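Local coordinates for mandelate racemase/muconate lactonizing protein (Thermobispora bispora, PDB 3VC5), which probably dehydrates D-glucarate to 5-dehydro-4-deoxy-D-glucarate with the help of magnesium, as a glucarate dehydratase of the mandelate racemase/muconate lactonizing enzyme family, at residues A[75-87]-A[100-112]. Sequence-based numbering, arbitrary orientation.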
loop_
_atom_site.group_PDB
_atom_site.type_symbol
_atom_site.label_atom_id
_atom_site.label_comp_id
_atom_site.label_asym_id
_atom_site.label_seq_id
_atom_site.Cartn_x
_atom_site.Cartn_y
_atom_site.Cartn_z
ATOM N N ALA A 75 -7.349 -15.257 25.129
ATOM C CA ALA A 75 -6.998 -16.049 23.961
ATOM C C ALA A 75 -5.991 -15.318 23.073
ATOM O O ALA A 75 -5.053 -15.928 22.505
ATOM C CB ALA A 75 -8.247 -16.435 23.182
ATOM N N HIS A 76 -6.164 -14.011 22.953
ATOM C CA HIS A 76 -5.224 -13.199 22.200
ATOM C C HIS A 76 -3.867 -13.137 22.892
ATOM O O HIS A 76 -2.830 -13.309 22.236
ATOM C CB HIS A 76 -5.774 -11.779 22.010
ATOM C CG HIS A 76 -4.907 -10.904 21.151
ATOM N ND1 HIS A 76 -4.700 -11.148 19.809
ATOM C CD2 HIS A 76 -4.203 -9.777 21.441
ATOM C CE1 HIS A 76 -3.927 -10.207 19.304
ATOM N NE2 HIS A 76 -3.585 -9.376 20.285
ATOM N N LEU A 77 -3.874 -12.820 24.191
ATOM C CA LEU A 77 -2.653 -12.803 24.979
ATOM C C LEU A 77 -1.849 -14.103 24.778
ATOM O O LEU A 77 -0.612 -14.079 24.628
ATOM C CB LEU A 77 -3.004 -12.618 26.462
ATOM C CG LEU A 77 -1.881 -12.773 27.487
ATOM C CD1 LEU A 77 -0.755 -11.750 27.256
ATOM C CD2 LEU A 77 -2.494 -12.619 28.910
ATOM N N GLU A 78 -2.538 -15.244 24.789
ATOM C CA GLU A 78 -1.853 -16.539 24.610
ATOM C C GLU A 78 -1.149 -16.648 23.253
ATOM O O GLU A 78 -0.023 -17.170 23.151
ATOM C CB GLU A 78 -2.822 -17.716 24.802
ATOM C CG GLU A 78 -3.290 -17.867 26.240
ATOM C CD GLU A 78 -4.411 -18.890 26.385
ATOM O OE1 GLU A 78 -4.964 -19.337 25.339
ATOM O OE2 GLU A 78 -4.738 -19.235 27.547
ATOM N N GLN A 79 -1.799 -16.146 22.213
ATOM C CA GLN A 79 -1.202 -16.139 20.878
ATOM C C GLN A 79 -0.028 -15.183 20.791
ATOM O O GLN A 79 0.990 -15.510 20.155
ATOM C CB GLN A 79 -2.236 -15.810 19.790
ATOM C CG GLN A 79 -3.320 -16.874 19.623
ATOM C CD GLN A 79 -2.804 -18.304 19.392
ATOM O OE1 GLN A 79 -3.308 -19.266 20.011
ATOM N NE2 GLN A 79 -1.820 -18.463 18.498
ATOM N N VAL A 80 -0.129 -14.024 21.451
ATOM C CA VAL A 80 0.952 -13.055 21.417
ATOM C C VAL A 80 2.168 -13.656 22.143
ATOM O O VAL A 80 3.302 -13.524 21.663
ATOM C CB VAL A 80 0.512 -11.715 22.029
ATOM C CG1 VAL A 80 1.692 -10.738 22.179
ATOM C CG2 VAL A 80 -0.592 -11.057 21.174
ATOM N N ARG A 81 1.951 -14.315 23.282
ATOM C CA ARG A 81 3.068 -14.962 23.976
ATOM C C ARG A 81 3.705 -16.042 23.106
ATOM O O ARG A 81 4.931 -16.126 22.999
ATOM C CB ARG A 81 2.605 -15.582 25.288
ATOM C CG ARG A 81 2.293 -14.559 26.379
ATOM C CD ARG A 81 1.987 -15.308 27.677
ATOM N NE ARG A 81 1.905 -14.436 28.832
ATOM C CZ ARG A 81 0.891 -14.413 29.683
ATOM N NH1 ARG A 81 -0.145 -15.240 29.537
ATOM N NH2 ARG A 81 0.930 -13.556 30.697
ATOM N N ALA A 82 2.880 -16.882 22.489
ATOM C CA ALA A 82 3.421 -17.956 21.656
ATOM C C ALA A 82 4.235 -17.402 20.471
ATOM O O ALA A 82 5.342 -17.883 20.167
ATOM C CB ALA A 82 2.280 -18.826 21.149
ATOM N N ALA A 83 3.703 -16.380 19.807
ATOM C CA ALA A 83 4.428 -15.760 18.703
ATOM C C ALA A 83 5.721 -15.089 19.190
ATOM O O ALA A 83 6.787 -15.228 18.559
ATOM C CB ALA A 83 3.528 -14.751 17.968
ATOM N N ALA A 84 5.649 -14.391 20.330
ATOM C CA ALA A 84 6.802 -13.689 20.853
ATOM C C ALA A 84 7.965 -14.649 21.065
ATOM O O ALA A 84 9.109 -14.316 20.761
ATOM C CB ALA A 84 6.456 -13.002 22.165
ATOM N N ALA A 85 7.660 -15.845 21.576
ATOM C CA ALA A 85 8.688 -16.834 21.904
ATOM C C ALA A 85 9.426 -17.347 20.664
ATOM O O ALA A 85 10.537 -17.902 20.783
ATOM C CB ALA A 85 8.069 -18.004 22.686
ATOM N N ARG A 86 8.823 -17.149 19.484
ATOM C CA ARG A 86 9.375 -17.650 18.237
ATOM C C ARG A 86 10.006 -16.541 17.368
ATOM O O ARG A 86 10.391 -16.800 16.227
ATOM C CB ARG A 86 8.329 -18.469 17.452
ATOM C CG ARG A 86 7.774 -19.664 18.232
ATOM C CD ARG A 86 8.261 -20.977 17.681
ATOM N NE ARG A 86 7.879 -21.165 16.279
ATOM C CZ ARG A 86 6.768 -21.781 15.868
ATOM N NH1 ARG A 86 5.905 -22.281 16.747
ATOM N NH2 ARG A 86 6.518 -21.902 14.568
ATOM N N LEU A 87 10.125 -15.311 17.897
ATOM C CA LEU A 87 10.739 -14.217 17.131
ATOM C C LEU A 87 12.256 -14.006 17.310
ATOM O O LEU A 87 12.909 -13.451 16.415
ATOM C CB LEU A 87 10.021 -12.890 17.378
ATOM C CG LEU A 87 8.549 -12.845 16.967
ATOM C CD1 LEU A 87 7.994 -11.443 17.151
ATOM C CD2 LEU A 87 8.330 -13.305 15.525
ATOM N N ARG A 100 5.076 -14.067 8.430
ATOM C CA ARG A 100 4.929 -15.512 8.149
ATOM C C ARG A 100 5.126 -16.346 9.419
ATOM O O ARG A 100 4.408 -17.321 9.627
ATOM C CB ARG A 100 5.907 -15.963 7.058
ATOM C CG ARG A 100 5.559 -15.439 5.666
ATOM C CD ARG A 100 6.306 -16.211 4.564
ATOM N NE ARG A 100 7.732 -16.303 4.860
ATOM C CZ ARG A 100 8.648 -15.423 4.462
ATOM N NH1 ARG A 100 8.304 -14.367 3.731
ATOM N NH2 ARG A 100 9.918 -15.602 4.801
ATOM N N ARG A 101 6.048 -15.934 10.300
ATOM C CA ARG A 101 6.258 -16.653 11.562
ATOM C C ARG A 101 5.017 -16.549 12.463
ATOM O O ARG A 101 4.577 -17.542 13.062
ATOM C CB ARG A 101 7.506 -16.094 12.283
ATOM C CG ARG A 101 7.918 -16.806 13.580
ATOM C CD ARG A 101 8.451 -18.238 13.390
ATOM N NE ARG A 101 9.551 -18.361 12.424
ATOM C CZ ARG A 101 10.852 -18.180 12.676
ATOM N NH1 ARG A 101 11.284 -17.819 13.888
ATOM N NH2 ARG A 101 11.743 -18.356 11.698
ATOM N N VAL A 102 4.430 -15.358 12.535
ATOM C CA VAL A 102 3.199 -15.183 13.314
ATOM C C VAL A 102 2.085 -16.073 12.722
ATOM O O VAL A 102 1.338 -16.742 13.464
ATOM C CB VAL A 102 2.759 -13.719 13.337
ATOM C CG1 VAL A 102 1.344 -13.590 13.902
ATOM C CG2 VAL A 102 3.736 -12.857 14.159
ATOM N N ALA A 103 1.961 -16.065 11.394
ATOM C CA ALA A 103 0.960 -16.928 10.730
ATOM C C ALA A 103 1.168 -18.403 11.052
ATOM O O ALA A 103 0.212 -19.136 11.306
ATOM C CB ALA A 103 0.953 -16.709 9.226
ATOM N N ASP A 104 2.427 -18.844 11.068
ATOM C CA ASP A 104 2.735 -20.223 11.471
ATOM C C ASP A 104 2.291 -20.514 12.910
ATOM O O ASP A 104 1.772 -21.594 13.226
ATOM C CB ASP A 104 4.242 -20.499 11.338
ATOM C CG ASP A 104 4.712 -20.562 9.918
ATOM O OD1 ASP A 104 3.897 -20.767 8.984
ATOM O OD2 ASP A 104 5.956 -20.467 9.740
ATOM N N VAL A 105 2.525 -19.568 13.809
ATOM C CA VAL A 105 2.205 -19.815 15.201
ATOM C C VAL A 105 0.695 -19.853 15.402
ATOM O O VAL A 105 0.175 -20.727 16.089
ATOM C CB VAL A 105 2.852 -18.756 16.133
ATOM C CG1 VAL A 105 2.338 -18.911 17.562
ATOM C CG2 VAL A 105 4.367 -18.879 16.104
ATOM N N VAL A 106 -0.005 -18.903 14.799
ATOM C CA VAL A 106 -1.451 -18.816 14.928
ATOM C C VAL A 106 -2.067 -20.063 14.334
ATOM O O VAL A 106 -3.036 -20.587 14.864
ATOM C CB VAL A 106 -1.990 -17.554 14.208
ATOM C CG1 VAL A 106 -3.504 -17.610 14.002
ATOM C CG2 VAL A 106 -1.599 -16.299 14.991
ATOM N N GLY A 107 -1.485 -20.534 13.235
ATOM C CA GLY A 107 -1.853 -21.827 12.683
ATOM C C GLY A 107 -3.326 -21.768 12.378
ATOM O O GLY A 107 -3.784 -20.884 11.634
ATOM N N ALA A 108 -4.072 -22.698 12.977
ATOM C CA ALA A 108 -5.494 -22.848 12.719
ATOM C C ALA A 108 -6.396 -22.045 13.666
ATOM O O ALA A 108 -7.642 -22.011 13.532
ATOM C CB ALA A 108 -5.841 -24.322 12.797
ATOM N N ASN A 109 -5.780 -21.415 14.646
ATOM C CA ASN A 109 -6.542 -20.717 15.659
ATOM C C ASN A 109 -7.251 -19.519 14.995
ATOM O O ASN A 109 -6.657 -18.832 14.140
ATOM C CB ASN A 109 -5.575 -20.233 16.735
ATOM C CG ASN A 109 -5.122 -21.339 17.655
ATOM O OD1 ASN A 109 -5.877 -21.785 18.514
ATOM N ND2 ASN A 109 -3.871 -21.774 17.496
ATOM N N ILE A 110 -8.529 -19.325 15.300
ATOM C CA ILE A 110 -9.198 -18.050 15.028
ATOM C C ILE A 110 -9.699 -17.492 16.371
ATOM O O ILE A 110 -10.492 -18.134 17.065
ATOM C CB ILE A 110 -10.387 -18.186 14.077
ATOM C CG1 ILE A 110 -9.909 -18.516 12.664
ATOM C CG2 ILE A 110 -11.196 -16.870 14.055
ATOM C CD1 ILE A 110 -11.075 -18.869 11.663
ATOM N N VAL A 111 -9.223 -16.304 16.745
ATOM C CA VAL A 111 -9.537 -15.745 18.053
ATOM C C VAL A 111 -10.772 -14.875 17.874
ATOM O O VAL A 111 -10.786 -13.954 17.033
ATOM C CB VAL A 111 -8.357 -14.903 18.607
ATOM C CG1 VAL A 111 -8.761 -14.152 19.889
ATOM C CG2 VAL A 111 -7.114 -15.768 18.833
ATOM N N THR A 112 -11.816 -15.174 18.635
ATOM C CA THR A 112 -13.051 -14.419 18.543
ATOM C C THR A 112 -13.179 -13.566 19.783
ATOM O O THR A 112 -12.533 -13.823 20.794
ATOM C CB THR A 112 -14.237 -15.361 18.467
ATOM O OG1 THR A 112 -14.209 -16.241 19.612
ATOM C CG2 THR A 112 -14.161 -16.160 17.181
#
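Two successive helices of the N-terminal capping domain of the enolase superfamily meet here, Val105 of helix 95-106 lying against Ala82, Ala83 and Arg86. The axes of segments 75-85 and 100-106 approach to 9.2 Å and cross obliquely, their directions 126° apart and so partly opposed. The backbones come closest where Ala83 CA lies 5.6 Å from Val102 CA, with only a methyl on the helix 74-85 side. Val105 fills the middle with both branches. CG1, placed anti to the backbone N, comes 3.6 Å from Ala82 CB, while CG2 sits over the centre of one face of the Arg86 guanidinium, 3.8 Å from Arg86 CZ. That flat group reaches the valine because its chain is folded at chi2 and chi3. The backbone carbonyl of Arg86 accepts the polar link: Arg101 NH1 donates to Arg86 O at 2.7 Å, nearly in line with the carbonyl and close to the guanidinium plane, though the N-H...O angle is 143°. Leu87 CD2 rests 4.0 Å from Arg101 CG beside it. At the other end Gln79, bent at chi2, puts NE2 3.6 Å from Val106 CA and OE1 beside Asn109 ND2, the amide planes 39° apart; its CG packs on Val111 CG2. Chain reversal there is a type II' turn with Gly107 at positive phi; Val106 O takes both Asn109 N and Asn109 ND2, from opposite faces of its plane. Val111 CG1 ends the seam 4.0 Å from Ala75 CB. Among the neighbours, Val102 touches Val130 and Leu87 touches Phe134 of helix 123-146, while Val80 and Ala84 point away, onto strands 50-60 and 25-36 respectively.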